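Local coordinates for glutamine amidotransferase type-2 domain-containing protein (Pseudomonas aeruginosa PAO1, PDB 1TE5), which probably acts as a class-II glutamine amidotransferase, releasing ammonia from glutamine for transfer to an acceptor that is not yet identified, at residues I15-T20 / A205-D210; W103-N108 / A131-L136. All blocks are in the same frame, centred on the assembly; numbering follows the deposited sequence.

Contact 1 (I15-T20 / A205-D210); sequences IVFSFT and ADLTVD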
ATOM      1  N   ILE A  15      -8.698  15.520  -6.168  1.00 33.00           N
ATOM      2  CA  ILE A  15      -9.429  14.521  -6.947  1.00 36.76           C
ATOM      3  C   ILE A  15     -10.413  13.832  -5.997  1.00 34.85           C
ATOM      4  O   ILE A  15      -9.999  13.071  -5.120  1.00 35.37           O
ATOM      5  CB  ILE A  15      -8.502  13.431  -7.522  1.00 40.20           C
ATOM      6  CG1 ILE A  15      -7.359  14.049  -8.305  1.00 43.86           C
ATOM      7  CG2 ILE A  15      -9.280  12.525  -8.452  1.00 41.11           C
ATOM      8  CD1 ILE A  15      -6.488  13.025  -8.973  1.00 51.06           C
ATOM      9  N   VAL A  16     -11.704  14.114  -6.132  1.00 34.80           N
ATOM     10  CA  VAL A  16     -12.672  13.463  -5.262  1.00 33.82           C
ATOM     11  C   VAL A  16     -13.370  12.305  -5.966  1.00 35.34           C
ATOM     12  O   VAL A  16     -13.947  12.469  -7.046  1.00 35.83           O
ATOM     13  CB  VAL A  16     -13.725  14.447  -4.689  1.00 35.90           C
ATOM     14  CG1 VAL A  16     -13.056  15.642  -4.054  1.00 31.80           C
ATOM     15  CG2 VAL A  16     -14.690  14.886  -5.755  1.00 42.30           C
ATOM     16  N   PHE A  17     -13.200  11.111  -5.414  1.00 32.81           N
ATOM     17  CA  PHE A  17     -13.856   9.947  -5.968  1.00 35.53           C
ATOM     18  C   PHE A  17     -15.129   9.760  -5.180  1.00 33.67           C
ATOM     19  O   PHE A  17     -15.107   9.790  -3.949  1.00 33.05           O
ATOM     20  CB  PHE A  17     -12.998   8.695  -5.824  1.00 39.69           C
ATOM     21  CG  PHE A  17     -11.909   8.596  -6.835  1.00 45.47           C
ATOM     22  CD1 PHE A  17     -10.727   9.314  -6.667  1.00 47.14           C
ATOM     23  CD2 PHE A  17     -12.057   7.784  -7.959  1.00 48.01           C
ATOM     24  CE1 PHE A  17      -9.700   9.226  -7.606  1.00 47.35           C
ATOM     25  CE2 PHE A  17     -11.037   7.688  -8.904  1.00 49.27           C
ATOM     26  CZ  PHE A  17      -9.853   8.411  -8.728  1.00 48.15           C
ATOM     27  N   SER A  18     -16.231   9.595  -5.898  1.00 34.07           N
ATOM     28  CA  SER A  18     -17.520   9.368  -5.287  1.00 35.22           C
ATOM     29  C   SER A  18     -18.094   8.121  -5.925  1.00 33.83           C
ATOM     30  O   SER A  18     -18.469   8.139  -7.098  1.00 34.17           O
ATOM     31  CB  SER A  18     -18.471  10.548  -5.526  1.00 38.73           C
ATOM     32  OG  SER A  18     -18.073  11.715  -4.821  1.00 47.41           O
ATOM     33  N   PHE A  19     -18.010   7.001  -5.216  1.00 33.90           N
ATOM     34  CA  PHE A  19     -18.600   5.764  -5.711  1.00 32.91           C
ATOM     35  C   PHE A  19     -20.088   5.838  -5.373  1.00 32.25           C
ATOM     36  O   PHE A  19     -20.455   6.098  -4.215  1.00 26.67           O
ATOM     37  CB  PHE A  19     -17.985   4.543  -5.030  1.00 36.50           C
ATOM     38  CG  PHE A  19     -16.665   4.146  -5.595  1.00 40.34           C
ATOM     39  CD1 PHE A  19     -16.591   3.210  -6.624  1.00 43.16           C
ATOM     40  CD2 PHE A  19     -15.487   4.714  -5.113  1.00 46.70           C
ATOM     41  CE1 PHE A  19     -15.359   2.842  -7.167  1.00 44.03           C
ATOM     42  CE2 PHE A  19     -14.247   4.356  -5.645  1.00 49.04           C
ATOM     43  CZ  PHE A  19     -14.183   3.418  -6.677  1.00 48.02           C
ATOM     44  N   THR A  20     -20.940   5.743  -6.389  1.00 30.49           N
ATOM     45  CA  THR A  20     -22.372   5.763  -6.127  1.00 30.75           C
ATOM     46  C   THR A  20     -22.634   4.480  -5.336  1.00 30.93           C
ATOM     47  O   THR A  20     -22.158   3.406  -5.723  1.00 34.73           O
ATOM     48  CB  THR A  20     -23.225   5.745  -7.442  1.00 30.02           C
ATOM     49  OG1 THR A  20     -23.034   6.961  -8.179  1.00 30.25           O
ATOM     50  CG2 THR A  20     -24.721   5.601  -7.118  1.00 30.67           C
ATOM     51  N   ALA A 205     -20.840   5.252 -14.713  1.00 66.59           N
ATOM     52  CA  ALA A 205     -22.254   5.055 -14.531  1.00 65.82           C
ATOM     53  C   ALA A 205     -22.533   4.976 -13.038  1.00 65.06           C
ATOM     54  O   ALA A 205     -23.637   5.305 -12.567  1.00 66.02           O
ATOM     55  CB  ALA A 205     -22.614   3.686 -15.198  1.00 68.35           C
ATOM     56  N   ASP A 206     -21.517   4.509 -12.324  1.00 62.38           N
ATOM     57  CA  ASP A 206     -21.572   4.334 -10.852  1.00 61.49           C
ATOM     58  C   ASP A 206     -20.341   4.947 -10.229  1.00 58.01           C
ATOM     59  O   ASP A 206     -19.906   4.452  -9.182  1.00 59.03           O
ATOM     60  CB  ASP A 206     -21.599   2.833 -10.486  1.00 65.66           C
ATOM     61  CG  ASP A 206     -22.896   2.153 -10.898  1.00 69.28           C
ATOM     62  OD1 ASP A 206     -23.957   2.576 -10.402  1.00 72.16           O
ATOM     63  OD2 ASP A 206     -22.846   1.252 -11.757  1.00 71.47           O
ATOM     64  N   LEU A 207     -19.869   6.062 -10.808  1.00 53.46           N
ATOM     65  CA  LEU A 207     -18.696   6.736 -10.262  1.00 47.32           C
ATOM     66  C   LEU A 207     -18.650   8.192 -10.702  1.00 42.76           C
ATOM     67  O   LEU A 207     -19.127   8.537 -11.780  1.00 40.04           O
ATOM     68  CB  LEU A 207     -17.418   6.033 -10.740  1.00 47.52           C
ATOM     69  CG  LEU A 207     -16.095   6.760 -10.475  1.00 48.95           C
ATOM     70  CD1 LEU A 207     -15.670   6.562  -9.024  1.00 49.82           C
ATOM     71  CD2 LEU A 207     -15.018   6.253 -11.423  1.00 46.06           C
ATOM     72  N   THR A 208     -18.016   9.024  -9.886  1.00 38.69           N
ATOM     73  CA  THR A 208     -17.869  10.445 -10.171  1.00 37.89           C
ATOM     74  C   THR A 208     -16.547  10.942  -9.598  1.00 35.41           C
ATOM     75  O   THR A 208     -16.253  10.728  -8.427  1.00 34.25           O
ATOM     76  CB  THR A 208     -19.010  11.277  -9.536  1.00 37.23           C
ATOM     77  OG1 THR A 208     -20.177  11.232 -10.371  1.00 43.41           O
ATOM     78  CG2 THR A 208     -18.589  12.719  -9.337  1.00 35.44           C
ATOM     79  N   VAL A 209     -15.735  11.570 -10.433  1.00 31.82           N
ATOM     80  CA  VAL A 209     -14.475  12.115  -9.971  1.00 29.66           C
ATOM     81  C   VAL A 209     -14.462  13.589 -10.323  1.00 30.25           C
ATOM     82  O   VAL A 209     -14.479  13.968 -11.489  1.00 28.29           O
ATOM     83  CB  VAL A 209     -13.254  11.356 -10.545  1.00 34.22           C
ATOM     84  CG1 VAL A 209     -13.495  10.925 -11.977  1.00 33.53           C
ATOM     85  CG2 VAL A 209     -12.016  12.216 -10.438  1.00 31.80           C
ATOM     86  N   ASP A 210     -14.519  14.418  -9.293  1.00 29.25           N
ATOM     87  CA  ASP A 210     -14.552  15.857  -9.475  1.00 31.75           C
ATOM     88  C   ASP A 210     -13.195  16.505  -9.364  1.00 34.02           C
ATOM     89  O   ASP A 210     -12.370  16.113  -8.536  1.00 33.99           O
ATOM     90  CB  ASP A 210     -15.489  16.518  -8.458  1.00 34.49           C
ATOM     91  CG  ASP A 210     -16.923  16.077  -8.619  1.00 38.00           C
ATOM     92  OD1 ASP A 210     -17.356  15.200  -7.838  1.00 43.52           O
ATOM     93  OD2 ASP A 210     -17.611  16.606  -9.521  1.00 38.63           O
TER
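Val16 to Phe19 and Leu207 to Asp210 pair edge to edge as antiparallel beta strands, the two inner members of a small four-stranded sheet at one side of this Ntn-hydrolase fold. Val16 and Asp210 form a hydrogen-bonded pair, with Val16 N to Asp210 O at 3.2 Å and Asp210 N to Val16 O at 3.0 Å. Two residues on, Ser18 and Thr208 repeat the pattern: Ser18 N reaches Thr208 O at 2.8 Å and Thr208 N returns to Ser18 O. Past the strand, Thr20 N still finds Asp206 O at 3.2 Å, but the donor N sits well above the plane of the Asp206 carbonyl, so this last bond misses the usual lone-pair direction.

The two faces differ sharply. Val16, Ser18, Thr208 and Asp210 line the partly exposed side, where Val16 CG2 packs against Asp210 CB while the Asp210 carboxylate turns to Arg201 of strand 200-203. Phe17, Phe19, Leu207 and Val209 fill the buried side, toward Leu5 of strand 4-9 and Val64 of helix 59-66. In the loop before Leu207, Asp206 OD1 makes a salt bridge to Arg25, and OD2 a hydrogen bond to Thr29.

Leu207 ties the two phenylalanines together. Chi1 (169°) swings its CG away from the backbone N, and chi2 then brings CD1 in beside strand 16-19. Leu207 CD1 lies at the edge of the Phe17 ring, 4.0 Å from Phe17 CD2, and also sits over one face of Phe19, nearly above the ring centre, a CH-pi contact. At the other end of the buried face Ile15 and Val209 run alongside each other, and their CG2 methyls are pressed to 3.4 Å, closer than carbons usually come.

Contact 2 (W103-N108 / A131-L136); sequences WTFAHN and AAFCDL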
ATOM      1  N   TRP A 103       7.025   1.791  -7.765  1.00 22.20           N
ATOM      2  CA  TRP A 103       6.449   1.732  -9.097  1.00 21.58           C
ATOM      3  C   TRP A 103       5.005   1.289  -8.997  1.00 18.72           C
ATOM      4  O   TRP A 103       4.692   0.377  -8.229  1.00 26.53           O
ATOM      5  CB  TRP A 103       7.227   0.764  -9.992  1.00 20.49           C
ATOM      6  CG  TRP A 103       8.451   1.361 -10.595  1.00 21.05           C
ATOM      7  CD1 TRP A 103       9.452   2.023  -9.938  1.00 25.25           C
ATOM      8  CD2 TRP A 103       8.827   1.339 -11.977  1.00 26.31           C
ATOM      9  NE1 TRP A 103      10.429   2.409 -10.827  1.00 23.44           N
ATOM     10  CE2 TRP A 103      10.069   2.003 -12.085  1.00 25.66           C
ATOM     11  CE3 TRP A 103       8.239   0.815 -13.135  1.00 27.77           C
ATOM     12  CZ2 TRP A 103      10.734   2.154 -13.302  1.00 23.04           C
ATOM     13  CZ3 TRP A 103       8.903   0.965 -14.348  1.00 26.09           C
ATOM     14  CH2 TRP A 103      10.137   1.632 -14.418  1.00 27.28           C
ATOM     15  N   THR A 104       4.139   1.888  -9.807  1.00 22.11           N
ATOM     16  CA  THR A 104       2.714   1.556  -9.809  1.00 20.58           C
ATOM     17  C   THR A 104       2.326   1.079 -11.213  1.00 19.60           C
ATOM     18  O   THR A 104       2.747   1.663 -12.211  1.00 22.53           O
ATOM     19  CB  THR A 104       1.861   2.778  -9.363  1.00 23.00           C
ATOM     20  OG1 THR A 104       2.117   3.074  -7.980  1.00 26.93           O
ATOM     21  CG2 THR A 104       0.384   2.482  -9.514  1.00 27.66           C
ATOM     22  N   PHE A 105       1.546   0.005 -11.292  1.00 23.84           N
ATOM     23  CA  PHE A 105       1.146  -0.571 -12.570  1.00 23.61           C
ATOM     24  C   PHE A 105      -0.342  -0.938 -12.646  1.00 22.90           C
ATOM     25  O   PHE A 105      -0.905  -1.531 -11.725  1.00 24.13           O
ATOM     26  CB  PHE A 105       2.007  -1.812 -12.804  1.00 24.78           C
ATOM     27  CG  PHE A 105       1.715  -2.562 -14.079  1.00 23.61           C
ATOM     28  CD1 PHE A 105       2.407  -2.278 -15.245  1.00 25.78           C
ATOM     29  CD2 PHE A 105       0.813  -3.624 -14.085  1.00 26.90           C
ATOM     30  CE1 PHE A 105       2.214  -3.045 -16.397  1.00 25.95           C
ATOM     31  CE2 PHE A 105       0.613  -4.393 -15.236  1.00 31.98           C
ATOM     32  CZ  PHE A 105       1.316  -4.101 -16.389  1.00 29.30           C
ATOM     33  N   ALA A 106      -0.978  -0.575 -13.751  1.00 24.13           N
ATOM     34  CA  ALA A 106      -2.377  -0.899 -13.969  1.00 26.30           C
ATOM     35  C   ALA A 106      -2.504  -1.377 -15.410  1.00 27.68           C
ATOM     36  O   ALA A 106      -2.020  -0.721 -16.333  1.00 26.76           O
ATOM     37  CB  ALA A 106      -3.250   0.314 -13.722  1.00 26.33           C
ATOM     38  N   HIS A 107      -3.132  -2.535 -15.592  1.00 28.39           N
ATOM     39  CA  HIS A 107      -3.303  -3.123 -16.915  1.00 29.86           C
ATOM     40  C   HIS A 107      -4.753  -3.512 -17.226  1.00 28.69           C
ATOM     41  O   HIS A 107      -5.452  -4.105 -16.400  1.00 27.83           O
ATOM     42  CB  HIS A 107      -2.398  -4.348 -16.990  1.00 29.24           C
ATOM     43  CG  HIS A 107      -2.768  -5.286 -18.103  1.00 30.58           C
ATOM     44  ND1 HIS A 107      -2.839  -6.654 -17.942  1.00 32.78           N
ATOM     45  CD2 HIS A 107      -3.093  -5.045 -19.396  1.00 31.19           C
ATOM     46  CE1 HIS A 107      -3.183  -7.214 -19.087  1.00 32.15           C
ATOM     47  NE2 HIS A 107      -3.347  -6.259 -19.986  1.00 29.20           N
ATOM     48  N   ASN A 108      -5.200  -3.136 -18.415  1.00 33.96           N
ATOM     49  CA  ASN A 108      -6.538  -3.455 -18.880  1.00 39.08           C
ATOM     50  C   ASN A 108      -6.381  -4.306 -20.127  1.00 41.19           C
ATOM     51  O   ASN A 108      -5.693  -3.912 -21.068  1.00 39.49           O
ATOM     52  CB  ASN A 108      -7.308  -2.183 -19.227  1.00 43.01           C
ATOM     53  CG  ASN A 108      -8.647  -2.475 -19.876  1.00 48.67           C
ATOM     54  OD1 ASN A 108      -8.884  -2.134 -21.036  1.00 50.07           O
ATOM     55  ND2 ASN A 108      -9.530  -3.131 -19.127  1.00 49.07           N
ATOM     56  N   ALA A 131       1.975 -10.645 -13.453  1.00 27.56           N
ATOM     57  CA  ALA A 131       3.068 -11.421 -14.025  1.00 27.29           C
ATOM     58  C   ALA A 131       3.782 -10.535 -15.052  1.00 24.05           C
ATOM     59  O   ALA A 131       5.005 -10.593 -15.196  1.00 28.32           O
ATOM     60  CB  ALA A 131       2.531 -12.677 -14.685  1.00 26.76           C
ATOM     61  N   ALA A 132       2.998  -9.719 -15.754  1.00 26.25           N
ATOM     62  CA  ALA A 132       3.514  -8.796 -16.755  1.00 24.45           C
ATOM     63  C   ALA A 132       4.270  -7.668 -16.076  1.00 25.00           C
ATOM     64  O   ALA A 132       5.300  -7.220 -16.584  1.00 23.11           O
ATOM     65  CB  ALA A 132       2.379  -8.227 -17.595  1.00 24.63           C
ATOM     66  N   PHE A 133       3.734  -7.186 -14.955  1.00 22.65           N
ATOM     67  CA  PHE A 133       4.359  -6.101 -14.196  1.00 24.29           C
ATOM     68  C   PHE A 133       5.756  -6.487 -13.704  1.00 21.87           C
ATOM     69  O   PHE A 133       6.720  -5.727 -13.853  1.00 24.93           O
ATOM     70  CB  PHE A 133       3.487  -5.729 -12.990  1.00 21.20           C
ATOM     71  CG  PHE A 133       4.016  -4.569 -12.182  1.00 17.44           C
ATOM     72  CD1 PHE A 133       3.722  -4.466 -10.826  1.00 19.40           C
ATOM     73  CD2 PHE A 133       4.790  -3.571 -12.782  1.00 12.33           C
ATOM     74  CE1 PHE A 133       4.186  -3.379 -10.068  1.00 20.14           C
ATOM     75  CE2 PHE A 133       5.264  -2.478 -12.039  1.00 18.69           C
ATOM     76  CZ  PHE A 133       4.958  -2.383 -10.673  1.00 17.97           C
ATOM     77  N   CYS A 134       5.831  -7.632 -13.041  1.00 25.77           N
ATOM     78  CA  CYS A 134       7.084  -8.137 -12.521  1.00 25.14           C
ATOM     79  C   CYS A 134       8.086  -8.371 -13.636  1.00 27.11           C
ATOM     80  O   CYS A 134       9.236  -7.973 -13.510  1.00 27.12           O
ATOM     81  CB  CYS A 134       6.849  -9.426 -11.753  1.00 26.29           C
ATOM     82  SG  CYS A 134       5.870  -9.177 -10.276  1.00 33.55           S
ATOM     83  N   ASP A 135       7.643  -9.000 -14.723  1.00 28.09           N
ATOM     84  CA  ASP A 135       8.515  -9.284 -15.856  1.00 28.06           C
ATOM     85  C   ASP A 135       9.124  -8.009 -16.425  1.00 28.27           C
ATOM     86  O   ASP A 135      10.330  -7.960 -16.713  1.00 29.07           O
ATOM     87  CB  ASP A 135       7.754 -10.027 -16.952  1.00 31.53           C
ATOM     88  CG  ASP A 135       8.662 -10.496 -18.076  1.00 31.31           C
ATOM     89  OD1 ASP A 135       9.464 -11.430 -17.858  1.00 31.56           O
ATOM     90  OD2 ASP A 135       8.578  -9.924 -19.177  1.00 28.57           O
ATOM     91  N   LEU A 136       8.284  -6.993 -16.606  1.00 27.00           N
ATOM     92  CA  LEU A 136       8.729  -5.704 -17.132  1.00 28.97           C
ATOM     93  C   LEU A 136       9.749  -5.103 -16.179  1.00 26.70           C
ATOM     94  O   LEU A 136      10.687  -4.428 -16.603  1.00 27.88           O
ATOM     95  CB  LEU A 136       7.540  -4.747 -17.295  1.00 29.97           C
ATOM     96  CG  LEU A 136       7.795  -3.292 -17.708  1.00 32.51           C
ATOM     97  CD1 LEU A 136       6.606  -2.787 -18.506  1.00 31.98           C
ATOM     98  CD2 LEU A 136       8.053  -2.404 -16.491  1.00 32.71           C
TER
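Phe105 of strand 101-108 and Phe133 of helix 128-143 point past one another from opposing backbones, each laying its CB over the other's ring. Starting at Phe105 CB, the methylene sits over the middle of the Phe133 ring, 3.3 Å from the centroid, a close CH-pi contact. Next, Phe105 CG rests 3.5 Å from Phe133 CD2, and Phe105 CD1 continues past that same CD2. Along the other edge of the Phe105 ring, Phe105 CD2 lies 3.6 Å from Phe133 CB, with CE2 a little farther from it. At the tip, Phe105 CZ comes within 4.4 Å of Ala132 CB. The planes are 9° apart but the rings are offset, so each ring mainly faces the other residue's CB. Chi1 of 179° points the Phe105 ring off the strand toward the helix, along Phe133.

Trp103 approaches the edge of Phe133, Trp103 CB 3.9 Å from Phe133 CZ, while its indole CZ3 meets Leu136 CD2 at 4.1 Å. The helix thus covers one face of the six-stranded sheet: Phe133 also touches Phe94 on strand 94-98, Phe105 and Leu136 share Ile174 on strand 171-175, and Leu157 of helix 150-165 packs on both Trp103 and Leu136.

How the contacts relate
Contact 1 and contact 2 sit across the chain's centre from one another, with their own centres 25 Å apart and their nearest atoms about 12 Å apart. Along the chain 15-20 comes first, then both halves of contact 2, and 205-210 last, so the long-range pairing brackets the local one. They share no sheet: contact 1 belongs to the small four-stranded sheet, contact 2 to the six-stranded sheet and its helix layer. Both look onto the seven-stranded sheet, contact 1 through Leu5 and Met7, contact 2 through a Thr104 bond to Tyr41. The seven- and six-stranded sheets, with helices outside, are consistent with the alpha-beta-beta-alpha Ntn-hydrolase fold; contact 1's sheet lies at its side.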